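Side-chain contacts in purine nucleoside phosphorylase (Thermus thermophilus, PDB 6TK9), which catalyses, as a purine nucleoside phosphorylase, the phosphate-dependent cleavage of purine nucleosides such as inosine and guanosine into free base and ribose 1-phosphate: residues 155-158 with 159-163; 164-167 with 168-172; 197-200 with 201-205; 217-221 with 222-226. All coordinates share one frame; numbering follows the deposited sequence.

Contact 1. Residues 155-158 with 159-163; sequences MFEA and YDPEL
Glu157 and Pro161 meet at about a right angle, the aliphatic part of the glutamate lying across the CG corner of the proline ring. Its CG sits 3.6 Å from Pro161 CG, and Glu157 CB is the next atom in, so the touch is purely methylene against methylene. The glutamate chain sets off beside its own backbone N (chi1 -80°) and then bends at chi2, which leads the carboxylate away from the proline; there OE2 forms a salt bridge with Arg194 of a second subunit.

Tyr159 follows Ala158 directly, and its CB leaves the backbone away from residues 155-158. The ring meets that of His128 with the planes at about 80°, and the tyrosine hydroxyl is hydrogen-bonded to His128 ND1. A type II turn from Met155 to Ala158 brings the chain to this point, closed by a weak bond from Ala158 N to Met155 O.

Asp160 is the N-cap of the helix that follows. Its OD1 accepts from Leu163 N at 2.9 Å through the lone pair that faces away from OD2, and more weakly from Glu162 N at 2.8 Å, where the N-H points well off the oxygen (117°). One carboxylate oxygen thus serves two amides of the first turn, with Pro161 as the first helical residue.

The whole corner leads from the loop after strand 124-133 into helix 161-173. Ala158 and Tyr159 rest on Tyr131 of that strand and on Val216 of helix 213-222, and Leu163 reaches Leu227 of strand 225-235.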
ATOM      1  N   MET A 155       0.872  20.886  13.372  1.00 39.70           N
ATOM      2  CA  MET A 155       0.803  19.638  14.169  1.00 38.76           C
ATOM      3  C   MET A 155       2.040  18.759  13.931  1.00 39.22           C
ATOM      4  O   MET A 155       2.098  17.631  14.441  1.00 39.07           O
ATOM      5  CB  MET A 155      -0.475  18.897  13.794  1.00 41.41           C
ATOM      6  CG  MET A 155      -1.723  19.696  14.156  1.00 43.49           C
ATOM      7  SD  MET A 155      -1.810  20.230  15.892  1.00 41.74           S
ATOM      8  CE  MET A 155      -1.872  18.625  16.678  1.00 44.26           C
ATOM      9  N   PHE A 156       3.041  19.286  13.231  1.00 43.09           N
ATOM     10  CA  PHE A 156       4.422  18.743  13.231  1.00 42.30           C
ATOM     11  C   PHE A 156       4.995  18.878  14.643  1.00 42.68           C
ATOM     12  O   PHE A 156       4.770  19.927  15.291  1.00 48.09           O
ATOM     13  CB  PHE A 156       5.294  19.493  12.227  1.00 40.71           C
ATOM     14  CG  PHE A 156       5.184  19.022  10.805  1.00 40.26           C
ATOM     15  CD1 PHE A 156       4.016  18.450  10.323  1.00 39.59           C
ATOM     16  CD2 PHE A 156       6.255  19.170   9.938  1.00 44.03           C
ATOM     17  CE1 PHE A 156       3.916  18.063   8.997  1.00 38.80           C
ATOM     18  CE2 PHE A 156       6.160  18.761   8.612  1.00 42.16           C
ATOM     19  CZ  PHE A 156       4.991  18.210   8.147  1.00 41.14           C
ATOM     20  N   GLU A 157       5.707  17.849  15.108  1.00 44.77           N
ATOM     21  CA  GLU A 157       6.307  17.825  16.465  1.00 44.84           C
ATOM     22  C   GLU A 157       5.169  18.067  17.462  1.00 42.93           C
ATOM     23  O   GLU A 157       5.388  18.802  18.425  1.00 46.05           O
ATOM     24  CB  GLU A 157       7.407  18.892  16.593  1.00 46.63           C
ATOM     25  CG  GLU A 157       8.741  18.491  15.983  1.00 50.86           C
ATOM     26  CD  GLU A 157       8.723  18.279  14.476  1.00 57.65           C
ATOM     27  OE1 GLU A 157       8.486  19.270  13.759  1.00 59.80           O
ATOM     28  OE2 GLU A 157       8.921  17.114  14.015  1.00 53.27           O
ATOM     29  N   ALA A 158       3.981  17.514  17.203  1.00 42.58           N
ATOM     30  CA  ALA A 158       2.809  17.624  18.104  1.00 43.20           C
ATOM     31  C   ALA A 158       3.214  17.019  19.453  1.00 43.76           C
ATOM     32  O   ALA A 158       3.037  17.672  20.507  1.00 44.16           O
ATOM     33  CB  ALA A 158       1.611  16.921  17.516  1.00 40.55           C
ATOM     34  N   TYR A 159       3.793  15.823  19.405  1.00 38.97           N
ATOM     35  CA  TYR A 159       4.442  15.179  20.564  1.00 38.25           C
ATOM     36  C   TYR A 159       5.836  15.809  20.719  1.00 44.99           C
ATOM     37  O   TYR A 159       6.665  15.704  19.775  1.00 44.11           O
ATOM     38  CB  TYR A 159       4.367  13.675  20.362  1.00 36.98           C
ATOM     39  CG  TYR A 159       2.971  13.094  20.421  1.00 41.33           C
ATOM     40  CD1 TYR A 159       2.294  12.969  21.630  1.00 43.33           C
ATOM     41  CD2 TYR A 159       2.346  12.591  19.288  1.00 37.78           C
ATOM     42  CE1 TYR A 159       1.039  12.384  21.704  1.00 40.66           C
ATOM     43  CE2 TYR A 159       1.096  11.995  19.349  1.00 38.18           C
ATOM     44  CZ  TYR A 159       0.435  11.906  20.558  1.00 38.30           C
ATOM     45  OH  TYR A 159      -0.794  11.335  20.636  1.00 38.71           O
ATOM     46  N   ASP A 160       6.048  16.524  21.836  1.00 44.91           N
ATOM     47  CA  ASP A 160       7.291  17.283  22.125  1.00 44.14           C
ATOM     48  C   ASP A 160       8.484  16.362  21.941  1.00 44.71           C
ATOM     49  O   ASP A 160       8.516  15.282  22.524  1.00 42.51           O
ATOM     50  CB  ASP A 160       7.341  17.877  23.534  1.00 45.67           C
ATOM     51  CG  ASP A 160       8.551  18.788  23.733  1.00 47.25           C
ATOM     52  OD1 ASP A 160       9.587  18.272  24.214  1.00 48.45           O
ATOM     53  OD2 ASP A 160       8.457  20.007  23.402  1.00 38.89           O
ATOM     54  N   PRO A 161       9.467  16.772  21.100  1.00 48.42           N
ATOM     55  CA  PRO A 161      10.690  15.999  20.875  1.00 47.22           C
ATOM     56  C   PRO A 161      11.611  15.887  22.103  1.00 48.17           C
ATOM     57  O   PRO A 161      12.250  14.856  22.222  1.00 47.67           O
ATOM     58  CB  PRO A 161      11.410  16.768  19.756  1.00 43.60           C
ATOM     59  CG  PRO A 161      10.333  17.595  19.126  1.00 45.50           C
ATOM     60  CD  PRO A 161       9.434  17.985  20.272  1.00 43.74           C
ATOM     61  N   GLU A 162      11.676  16.906  22.972  1.00 46.22           N
ATOM     62  CA  GLU A 162      12.518  16.837  24.207  1.00 53.06           C
ATOM     63  C   GLU A 162      11.900  15.804  25.167  1.00 49.05           C
ATOM     64  O   GLU A 162      12.657  15.028  25.806  1.00 49.15           O
ATOM     65  CB  GLU A 162      12.689  18.201  24.892  1.00 60.81           C
ATOM     66  CG  GLU A 162      13.822  19.081  24.349  1.00 69.47           C
ATOM     67  CD  GLU A 162      14.262  20.208  25.292  1.00 77.80           C
ATOM     68  OE1 GLU A 162      13.543  21.238  25.383  1.00 67.35           O
ATOM     69  OE2 GLU A 162      15.321  20.057  25.961  1.00 78.20           O
ATOM     70  N   LEU A 163      10.569  15.763  25.257  1.00 42.45           N
ATOM     71  CA  LEU A 163       9.869  14.839  26.176  1.00 39.66           C
ATOM     72  C   LEU A 163       9.992  13.408  25.651  1.00 42.93           C
ATOM     73  O   LEU A 163       9.969  12.483  26.487  1.00 39.68           O
ATOM     74  CB  LEU A 163       8.417  15.287  26.328  1.00 40.16           C
ATOM     75  CG  LEU A 163       8.240  16.663  26.975  1.00 44.37           C
ATOM     76  CD1 LEU A 163       6.795  16.916  27.352  1.00 45.20           C
ATOM     77  CD2 LEU A 163       9.122  16.817  28.207  1.00 44.98           C
TER

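Contact 2. Residues 164-167 with 168-172; sequences IELA and RKVAR
Ile164 and Arg168, one helical turn apart, run side by side and point the same way, and a methyl packs on the flat face of the guanidinium. Ile164 CG2 lies over the centre of that face, 3.6 Å above its plane, with Arg168 CZ at 3.7 Å. The arginine gets there by stretching out from CG to NE, which also carries its CD past Ile164 O. Leu166 and Val170 make a looser, apolar pair, Leu166 CG to Val170 CG2 at 4.4 Å.

Among charged groups, Glu165 bends at chi2 (-89°) to bring OE1 to the guanidinium edge. OE1 lies in the plane of that group, but the two planes are 79° apart and the salt bridge is long, 3.8 Å from Glu165 OE1 to Arg168 NH1. The stronger partner of Arg168 is Glu180, which pairs with NH2.

Backbone bonds complete the set in the i to i+4 pattern of an alpha-helix. Lys169 N to Glu165 O is 2.9 Å, whereas Ala171 N to Ala167 O stretches to 3.3 Å; Ala167 O also accepts from Tyr263 of helix 257-270.

Beyond these bonds, Arg172 forms a salt bridge to Asp175 of a third subunit. With a methyl over one face, Glu165 at the edge and Glu180 paired to NH2, the Arg168 guanidinium is probably held in orientation by Ile164 and Glu180, and the long bridge from Glu165 probably adds a weaker, mainly electrostatic attraction.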
ATOM      1  N   ILE A 164      10.139  13.229  24.333  1.00 42.64           N
ATOM      2  CA  ILE A 164      10.303  11.880  23.720  1.00 46.01           C
ATOM      3  C   ILE A 164      11.678  11.343  24.131  1.00 45.88           C
ATOM      4  O   ILE A 164      11.781  10.140  24.486  1.00 44.01           O
ATOM      5  CB  ILE A 164      10.081  11.926  22.187  1.00 49.04           C
ATOM      6  CG1 ILE A 164       8.583  11.848  21.862  1.00 48.22           C
ATOM      7  CG2 ILE A 164      10.868  10.844  21.448  1.00 42.58           C
ATOM      8  CD1 ILE A 164       8.197  12.497  20.552  1.00 47.02           C
ATOM      9  N   GLU A 165      12.700  12.192  24.064  1.00 47.60           N
ATOM     10  CA  GLU A 165      14.080  11.795  24.436  1.00 51.26           C
ATOM     11  C   GLU A 165      14.058  11.439  25.925  1.00 48.38           C
ATOM     12  O   GLU A 165      14.649  10.387  26.291  1.00 50.00           O
ATOM     13  CB  GLU A 165      15.105  12.882  24.083  1.00 52.70           C
ATOM     14  CG  GLU A 165      15.284  13.104  22.585  1.00 57.56           C
ATOM     15  CD  GLU A 165      16.329  12.262  21.853  1.00 66.71           C
ATOM     16  OE1 GLU A 165      16.321  11.002  21.990  1.00 66.01           O
ATOM     17  OE2 GLU A 165      17.146  12.868  21.115  1.00 67.91           O
ATOM     18  N   LEU A 166      13.365  12.247  26.731  1.00 42.92           N
ATOM     19  CA  LEU A 166      13.266  12.045  28.201  1.00 45.63           C
ATOM     20  C   LEU A 166      12.603  10.695  28.483  1.00 45.33           C
ATOM     21  O   LEU A 166      13.102   9.948  29.348  1.00 50.75           O
ATOM     22  CB  LEU A 166      12.464  13.183  28.841  1.00 47.92           C
ATOM     23  CG  LEU A 166      12.410  13.119  30.365  1.00 50.93           C
ATOM     24  CD1 LEU A 166      13.734  13.587  30.965  1.00 53.88           C
ATOM     25  CD2 LEU A 166      11.256  13.931  30.915  1.00 51.26           C
ATOM     26  N   ALA A 167      11.506  10.415  27.785  1.00 44.64           N
ATOM     27  CA  ALA A 167      10.716   9.179  27.927  1.00 46.91           C
ATOM     28  C   ALA A 167      11.631   7.995  27.616  1.00 47.57           C
ATOM     29  O   ALA A 167      11.483   6.962  28.299  1.00 51.39           O
ATOM     30  CB  ALA A 167       9.494   9.211  27.031  1.00 44.68           C
ATOM     31  N   ARG A 168      12.549   8.146  26.653  1.00 44.99           N
ATOM     32  CA  ARG A 168      13.509   7.071  26.267  1.00 48.84           C
ATOM     33  C   ARG A 168      14.562   6.881  27.363  1.00 47.93           C
ATOM     34  O   ARG A 168      14.817   5.720  27.746  1.00 42.24           O
ATOM     35  CB  ARG A 168      14.165   7.386  24.921  1.00 53.90           C
ATOM     36  CG  ARG A 168      13.268   7.084  23.733  1.00 51.01           C
ATOM     37  CD  ARG A 168      13.667   7.901  22.536  1.00 49.49           C
ATOM     38  NE  ARG A 168      12.894   7.479  21.377  1.00 51.27           N
ATOM     39  CZ  ARG A 168      12.939   8.064  20.188  1.00 48.51           C
ATOM     40  NH1 ARG A 168      13.734   9.102  19.996  1.00 47.17           N
ATOM     41  NH2 ARG A 168      12.191   7.612  19.197  1.00 49.11           N
ATOM     42  N   LYS A 169      15.135   7.981  27.860  1.00 51.53           N
ATOM     43  CA  LYS A 169      16.161   7.977  28.936  1.00 51.40           C
ATOM     44  C   LYS A 169      15.582   7.261  30.170  1.00 51.05           C
ATOM     45  O   LYS A 169      16.248   6.348  30.729  1.00 44.88           O
ATOM     46  CB  LYS A 169      16.602   9.416  29.221  1.00 56.61           C
ATOM     47  CG  LYS A 169      17.922   9.549  29.966  1.00 66.16           C
ATOM     48  CD  LYS A 169      18.602  10.882  29.743  1.00 76.16           C
ATOM     49  CE  LYS A 169      19.775  11.098  30.675  1.00 83.18           C
ATOM     50  NZ  LYS A 169      19.342  11.054  32.092  1.00 85.39           N
ATOM     51  N   VAL A 170      14.355   7.597  30.560  1.00 48.44           N
ATOM     52  CA  VAL A 170      13.773   7.064  31.821  1.00 45.81           C
ATOM     53  C   VAL A 170      13.492   5.573  31.645  1.00 43.85           C
ATOM     54  O   VAL A 170      13.628   4.849  32.632  1.00 54.63           O
ATOM     55  CB  VAL A 170      12.531   7.851  32.270  1.00 42.41           C
ATOM     56  CG1 VAL A 170      11.827   7.191  33.456  1.00 40.02           C
ATOM     57  CG2 VAL A 170      12.880   9.299  32.575  1.00 39.85           C
ATOM     58  N   ALA A 171      13.125   5.117  30.455  1.00 46.95           N
ATOM     59  CA  ALA A 171      12.855   3.678  30.198  1.00 52.29           C
ATOM     60  C   ALA A 171      14.148   2.871  30.363  1.00 53.96           C
ATOM     61  O   ALA A 171      14.138   1.868  31.116  1.00 56.35           O
ATOM     62  CB  ALA A 171      12.265   3.470  28.828  1.00 51.24           C
ATOM     63  N   ARG A 172      15.223   3.309  29.700  1.00 51.25           N
ATOM     64  CA  ARG A 172      16.584   2.713  29.835  1.00 50.98           C
ATOM     65  C   ARG A 172      16.931   2.602  31.324  1.00 50.95           C
ATOM     66  O   ARG A 172      17.093   1.464  31.776  1.00 50.07           O
ATOM     67  CB  ARG A 172      17.583   3.523  29.005  1.00 47.76           C
ATOM     68  CG  ARG A 172      17.420   3.259  27.515  1.00 46.40           C
ATOM     69  CD  ARG A 172      17.866   4.277  26.480  1.00 45.49           C
ATOM     70  NE  ARG A 172      18.541   5.508  26.878  1.00 47.45           N
ATOM     71  CZ  ARG A 172      18.393   6.679  26.237  1.00 47.10           C
ATOM     72  NH1 ARG A 172      17.585   6.775  25.190  1.00 45.32           N
ATOM     73  NH2 ARG A 172      19.034   7.759  26.659  1.00 47.26           N
TER

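Contact 3. Residues 197-200 with 201-205; sequences LRLL and RELGA
Arg201, Glu202 and Leu203 each donate their backbone N to the carbonyl four residues back, Arg201 N to Leu197 O at 3.0 Å, and Gly204, with positive phi (103°), is the first residue to leave helical angles. Ala205 N then reaches back to Leu200 O at 3.0 Å, and Gly204 N to Arg201 O at 2.8 Å. These two bonds make a Schellman motif at the C-terminal end of helix 194-202, the crossover helix of a beta-alpha-beta unit between the parallel strands 179-185 and 207-209. Its turn folds Ala205 CB to 4.2 Å from Leu200 CB, and Leu200 in turn packs on Ile208 of the second strand.

Farther round the helix, Leu199 CD2 and Leu203 CD1 approach to 4.3 Å, facing other subunits: Leu199 meets Ile132 of a fourth subunit, and Leu203 touches Leu203 there.

Arg198 and Arg201 pass each other at a slant. Arg201 bends at chi3 (46°), bringing NH2 within 3.9 Å of Arg198 CG, so one guanidinium meets a methylene of the other chain while the two planes stand 62° apart. The charge of Arg201 is answered by Glu239, in a salt bridge through NH1.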
ATOM      1  N   LEU A 197      -9.093  -2.790  11.392  1.00 36.29           N
ATOM      2  CA  LEU A 197      -7.768  -2.877  12.063  1.00 38.09           C
ATOM      3  C   LEU A 197      -6.688  -2.937  10.980  1.00 42.14           C
ATOM      4  O   LEU A 197      -5.681  -2.186  11.093  1.00 43.17           O
ATOM      5  CB  LEU A 197      -7.679  -4.096  12.978  1.00 39.20           C
ATOM      6  CG  LEU A 197      -8.495  -4.062  14.272  1.00 39.79           C
ATOM      7  CD1 LEU A 197      -8.327  -5.389  15.008  1.00 34.27           C
ATOM      8  CD2 LEU A 197      -8.094  -2.889  15.166  1.00 40.44           C
ATOM      9  N   ARG A 198      -6.898  -3.782   9.962  1.00 43.91           N
ATOM     10  CA  ARG A 198      -5.932  -3.964   8.852  1.00 44.90           C
ATOM     11  C   ARG A 198      -5.749  -2.612   8.176  1.00 41.05           C
ATOM     12  O   ARG A 198      -4.594  -2.213   7.972  1.00 35.37           O
ATOM     13  CB  ARG A 198      -6.382  -5.020   7.840  1.00 51.93           C
ATOM     14  CG  ARG A 198      -5.239  -5.508   6.960  1.00 64.71           C
ATOM     15  CD  ARG A 198      -5.645  -6.566   5.950  1.00 78.98           C
ATOM     16  NE  ARG A 198      -4.683  -6.657   4.851  1.00 88.40           N
ATOM     17  CZ  ARG A 198      -4.988  -6.849   3.567  1.00 99.33           C
ATOM     18  NH1 ARG A 198      -6.250  -6.957   3.175  1.00 97.13           N
ATOM     19  NH2 ARG A 198      -4.018  -6.915   2.669  1.00101.54           N
ATOM     20  N   LEU A 199      -6.859  -1.932   7.896  1.00 39.99           N
ATOM     21  CA  LEU A 199      -6.865  -0.622   7.204  1.00 43.84           C
ATOM     22  C   LEU A 199      -5.976   0.355   7.999  1.00 44.25           C
ATOM     23  O   LEU A 199      -5.108   1.008   7.364  1.00 44.21           O
ATOM     24  CB  LEU A 199      -8.325  -0.185   7.051  1.00 46.83           C
ATOM     25  CG  LEU A 199      -8.614   1.305   6.865  1.00 48.88           C
ATOM     26  CD1 LEU A 199     -10.006   1.488   6.268  1.00 49.19           C
ATOM     27  CD2 LEU A 199      -8.507   2.060   8.172  1.00 50.13           C
ATOM     28  N   LEU A 200      -6.080   0.391   9.334  1.00 40.95           N
ATOM     29  CA  LEU A 200      -5.363   1.409  10.169  1.00 43.29           C
ATOM     30  C   LEU A 200      -3.880   1.044  10.309  1.00 42.39           C
ATOM     31  O   LEU A 200      -3.054   1.964  10.349  1.00 42.47           O
ATOM     32  CB  LEU A 200      -6.004   1.536  11.554  1.00 43.19           C
ATOM     33  CG  LEU A 200      -7.411   2.120  11.573  1.00 40.77           C
ATOM     34  CD1 LEU A 200      -8.067   1.876  12.918  1.00 40.25           C
ATOM     35  CD2 LEU A 200      -7.371   3.589  11.226  1.00 40.83           C
ATOM     36  N   ARG A 201      -3.543  -0.239  10.400  1.00 43.75           N
ATOM     37  CA  ARG A 201      -2.123  -0.675  10.440  1.00 49.12           C
ATOM     38  C   ARG A 201      -1.433  -0.214   9.143  1.00 47.74           C
ATOM     39  O   ARG A 201      -0.339   0.384   9.226  1.00 42.13           O
ATOM     40  CB  ARG A 201      -2.018  -2.187  10.664  1.00 52.29           C
ATOM     41  CG  ARG A 201      -0.671  -2.643  11.216  1.00 60.00           C
ATOM     42  CD  ARG A 201      -0.540  -4.151  11.409  1.00 62.18           C
ATOM     43  NE  ARG A 201      -1.033  -4.834  10.221  1.00 62.98           N
ATOM     44  CZ  ARG A 201      -1.643  -6.010  10.203  1.00 62.36           C
ATOM     45  NH1 ARG A 201      -1.823  -6.697  11.319  1.00 74.78           N
ATOM     46  NH2 ARG A 201      -2.073  -6.490   9.054  1.00 61.72           N
ATOM     47  N   GLU A 202      -2.082  -0.425   7.995  1.00 52.80           N
ATOM     48  CA  GLU A 202      -1.459  -0.305   6.651  1.00 56.85           C
ATOM     49  C   GLU A 202      -1.352   1.192   6.294  1.00 55.17           C
ATOM     50  O   GLU A 202      -0.383   1.539   5.577  1.00 54.29           O
ATOM     51  CB  GLU A 202      -2.162  -1.288   5.695  1.00 69.93           C
ATOM     52  CG  GLU A 202      -2.772  -0.685   4.430  1.00 84.30           C
ATOM     53  CD  GLU A 202      -3.493  -1.665   3.497  1.00 93.31           C
ATOM     54  OE1 GLU A 202      -4.664  -2.050   3.788  1.00 86.67           O
ATOM     55  OE2 GLU A 202      -2.894  -2.035   2.455  1.00 83.15           O
ATOM     56  N   LEU A 203      -2.204   2.063   6.864  1.00 48.87           N
ATOM     57  CA  LEU A 203      -2.016   3.546   6.835  1.00 48.61           C
ATOM     58  C   LEU A 203      -0.877   4.019   7.759  1.00 48.35           C
ATOM     59  O   LEU A 203      -0.603   5.241   7.739  1.00 45.35           O
ATOM     60  CB  LEU A 203      -3.299   4.260   7.272  1.00 52.57           C
ATOM     61  CG  LEU A 203      -4.523   4.047   6.390  1.00 57.48           C
ATOM     62  CD1 LEU A 203      -5.638   4.992   6.816  1.00 55.84           C
ATOM     63  CD2 LEU A 203      -4.181   4.208   4.911  1.00 56.20           C
ATOM     64  N   GLY A 204      -0.297   3.146   8.598  1.00 45.20           N
ATOM     65  CA  GLY A 204       0.882   3.466   9.436  1.00 44.59           C
ATOM     66  C   GLY A 204       0.554   3.722  10.905  1.00 42.11           C
ATOM     67  O   GLY A 204       1.362   4.355  11.570  1.00 39.52           O
ATOM     68  N   ALA A 205      -0.575   3.218  11.410  1.00 41.58           N
ATOM     69  CA  ALA A 205      -0.921   3.224  12.849  1.00 41.18           C
ATOM     70  C   ALA A 205      -0.244   2.032  13.529  1.00 40.46           C
ATOM     71  O   ALA A 205      -0.197   0.946  12.911  1.00 38.85           O
ATOM     72  CB  ALA A 205      -2.418   3.188  13.047  1.00 40.42           C
TER

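Contact 4. Residues 217-221 with 222-226; sequences IALRH and LGARV
Leu219 is the hub of the apolar centre, with three side chains of residues 222-226 gathered on it. Its CB lies 3.8 Å from Val226 CG2, its CD2 an equal 3.8 Å from Ala224 CB, and the same CD2 comes near Leu222 CD1 at 4.4 Å. Two residues after the turn, Ala224 and Val226, both direct their CB at the helix. Leu222 adds its branch point to the backbone, with CG 3.4 Å from Ala218 O.

Around this centre the helix ends in a Schellman motif. Gly223, with positive phi, is the C-prime residue: Ala224 N bonds to Leu219 O at 3.0 Å, and Gly223 N bonds weakly to Arg220 O. Leu219 O also receives weak bonds from Leu222 N and Gly223 N, so one carbonyl collects three amides.

At the polar edge Arg220 curls back, bent at both chi2 (-69°) and chi3, until NH1 donates to Ala224 O at 2.7 Å. The acceptor lies close to the guanidinium plane, yet the N-H is not straight (135°), and the donor is tilted 27° from the plane of the carbonyl. The side chain thereby ties the last turn of its helix to the residue leading into the strand. His221 goes a different way, its NE2 hydrogen-bonded to Asn144.

This helix-to-strand corner joins helix 213-222 to strand 225-235. Leu219 packs on Phe107 and Leu109 of neighbouring strand 106-115, while Leu222 and Ala224 rest on Phe100 of helix 94-102.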
ATOM      1  N   ILE A 217      -4.419  18.059  19.792  1.00 36.46           N
ATOM      2  CA  ILE A 217      -4.668  19.192  18.848  1.00 40.36           C
ATOM      3  C   ILE A 217      -5.009  20.459  19.649  1.00 40.32           C
ATOM      4  O   ILE A 217      -4.422  21.526  19.368  1.00 44.52           O
ATOM      5  CB  ILE A 217      -5.775  18.843  17.827  1.00 40.38           C
ATOM      6  CG1 ILE A 217      -5.349  17.692  16.915  1.00 43.65           C
ATOM      7  CG2 ILE A 217      -6.168  20.072  17.024  1.00 38.94           C
ATOM      8  CD1 ILE A 217      -6.466  17.101  16.091  1.00 45.60           C
ATOM      9  N   ALA A 218      -5.935  20.350  20.602  1.00 40.94           N
ATOM     10  CA  ALA A 218      -6.368  21.454  21.498  1.00 41.40           C
ATOM     11  C   ALA A 218      -5.152  22.060  22.215  1.00 42.29           C
ATOM     12  O   ALA A 218      -5.067  23.310  22.282  1.00 46.19           O
ATOM     13  CB  ALA A 218      -7.412  20.956  22.474  1.00 38.22           C
ATOM     14  N   LEU A 219      -4.241  21.212  22.702  1.00 41.59           N
ATOM     15  CA  LEU A 219      -3.084  21.617  23.537  1.00 44.01           C
ATOM     16  C   LEU A 219      -1.968  22.225  22.676  1.00 46.24           C
ATOM     17  O   LEU A 219      -1.285  23.151  23.191  1.00 49.71           O
ATOM     18  CB  LEU A 219      -2.595  20.417  24.348  1.00 45.28           C
ATOM     19  CG  LEU A 219      -3.432  20.124  25.590  1.00 46.37           C
ATOM     20  CD1 LEU A 219      -3.120  18.754  26.150  1.00 45.94           C
ATOM     21  CD2 LEU A 219      -3.207  21.184  26.650  1.00 49.93           C
ATOM     22  N   ARG A 220      -1.784  21.791  21.425  1.00 43.64           N
ATOM     23  CA  ARG A 220      -0.726  22.386  20.550  1.00 40.74           C
ATOM     24  C   ARG A 220      -1.232  23.732  20.025  1.00 37.37           C
ATOM     25  O   ARG A 220      -0.412  24.659  19.840  1.00 35.92           O
ATOM     26  CB  ARG A 220      -0.316  21.433  19.425  1.00 40.73           C
ATOM     27  CG  ARG A 220       0.373  20.171  19.914  1.00 38.03           C
ATOM     28  CD  ARG A 220       1.751  20.384  20.510  1.00 40.21           C
ATOM     29  NE  ARG A 220       2.620  21.178  19.664  1.00 38.96           N
ATOM     30  CZ  ARG A 220       3.200  22.306  20.027  1.00 37.64           C
ATOM     31  NH1 ARG A 220       3.068  22.773  21.258  1.00 38.41           N
ATOM     32  NH2 ARG A 220       3.913  22.978  19.149  1.00 36.21           N
ATOM     33  N   HIS A 221      -2.544  23.857  19.829  1.00 38.91           N
ATOM     34  CA  HIS A 221      -3.218  25.157  19.559  1.00 40.44           C
ATOM     35  C   HIS A 221      -2.768  26.179  20.617  1.00 39.15           C
ATOM     36  O   HIS A 221      -2.374  27.295  20.232  1.00 42.16           O
ATOM     37  CB  HIS A 221      -4.731  24.930  19.509  1.00 42.05           C
ATOM     38  CG  HIS A 221      -5.548  26.156  19.301  1.00 43.02           C
ATOM     39  ND1 HIS A 221      -6.430  26.626  20.264  1.00 48.72           N
ATOM     40  CD2 HIS A 221      -5.657  26.984  18.242  1.00 44.57           C
ATOM     41  CE1 HIS A 221      -7.029  27.715  19.810  1.00 46.57           C
ATOM     42  NE2 HIS A 221      -6.569  27.958  18.576  1.00 47.48           N
ATOM     43  N   LEU A 222      -2.735  25.759  21.887  1.00 39.61           N
ATOM     44  CA  LEU A 222      -2.467  26.602  23.085  1.00 42.22           C
ATOM     45  C   LEU A 222      -0.974  26.857  23.277  1.00 42.00           C
ATOM     46  O   LEU A 222      -0.657  27.826  23.994  1.00 42.12           O
ATOM     47  CB  LEU A 222      -3.064  25.907  24.312  1.00 42.83           C
ATOM     48  CG  LEU A 222      -4.587  25.946  24.341  1.00 42.10           C
ATOM     49  CD1 LEU A 222      -5.124  24.979  25.364  1.00 46.46           C
ATOM     50  CD2 LEU A 222      -5.082  27.355  24.612  1.00 43.81           C
ATOM     51  N   GLY A 223      -0.116  26.017  22.680  1.00 43.34           N
ATOM     52  CA  GLY A 223       1.356  26.096  22.766  1.00 40.80           C
ATOM     53  C   GLY A 223       1.909  25.270  23.918  1.00 41.75           C
ATOM     54  O   GLY A 223       3.094  25.427  24.232  1.00 41.59           O
ATOM     55  N   ALA A 224       1.081  24.423  24.530  1.00 40.67           N
ATOM     56  CA  ALA A 224       1.481  23.467  25.586  1.00 43.50           C
ATOM     57  C   ALA A 224       2.460  22.446  24.999  1.00 44.80           C
ATOM     58  O   ALA A 224       2.416  22.225  23.779  1.00 49.52           O
ATOM     59  CB  ALA A 224       0.245  22.793  26.141  1.00 41.30           C
ATOM     60  N   ARG A 225       3.317  21.853  25.830  1.00 42.95           N
ATOM     61  CA  ARG A 225       4.120  20.664  25.463  1.00 41.23           C
ATOM     62  C   ARG A 225       3.320  19.431  25.879  1.00 40.16           C
ATOM     63  O   ARG A 225       2.595  19.526  26.863  1.00 39.67           O
ATOM     64  CB  ARG A 225       5.483  20.673  26.149  1.00 46.45           C
ATOM     65  CG  ARG A 225       6.288  21.948  25.950  1.00 50.88           C
ATOM     66  CD  ARG A 225       7.262  22.129  27.103  1.00 54.18           C
ATOM     67  NE  ARG A 225       8.486  21.378  26.898  1.00 56.78           N
ATOM     68  CZ  ARG A 225       9.170  20.711  27.832  1.00 60.37           C
ATOM     69  NH1 ARG A 225       8.737  20.623  29.082  1.00 53.80           N
ATOM     70  NH2 ARG A 225      10.293  20.098  27.485  1.00 65.27           N
ATOM     71  N   VAL A 226       3.402  18.347  25.104  1.00 41.52           N
ATOM     72  CA  VAL A 226       2.516  17.147  25.213  1.00 39.30           C
ATOM     73  C   VAL A 226       3.407  15.901  25.146  1.00 41.54           C
ATOM     74  O   VAL A 226       4.313  15.855  24.305  1.00 45.28           O
ATOM     75  CB  VAL A 226       1.440  17.108  24.104  1.00 39.78           C
ATOM     76  CG1 VAL A 226       0.561  15.863  24.171  1.00 39.87           C
ATOM     77  CG2 VAL A 226       0.570  18.352  24.082  1.00 39.91           C
TER

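Overall arrangement
Contact 4 is the most buried of the four and lies nearest the chain's centre; contacts 1, 2 and 3 are only partly buried. Contacts 1 and 2 share helix 161-173, its capped start and most of the rest of its length, and touch where Tyr159 O meets Ile164 CD1. Contact 1 also abuts contact 4, with Asp160 N probably hydrogen-bonded to Val226 O. Contact 3 stands apart in the chain and touches three other subunits, the others one each. Contacts 3 and 4 both finish a helix with a glycine Schellman turn, the deeper one adding an arginine-to-carbonyl bond; contact 1 starts a helix with a carboxylate cap, and contact 2 combines regular helix bonds with an arginine covered by a methyl and paired with acids.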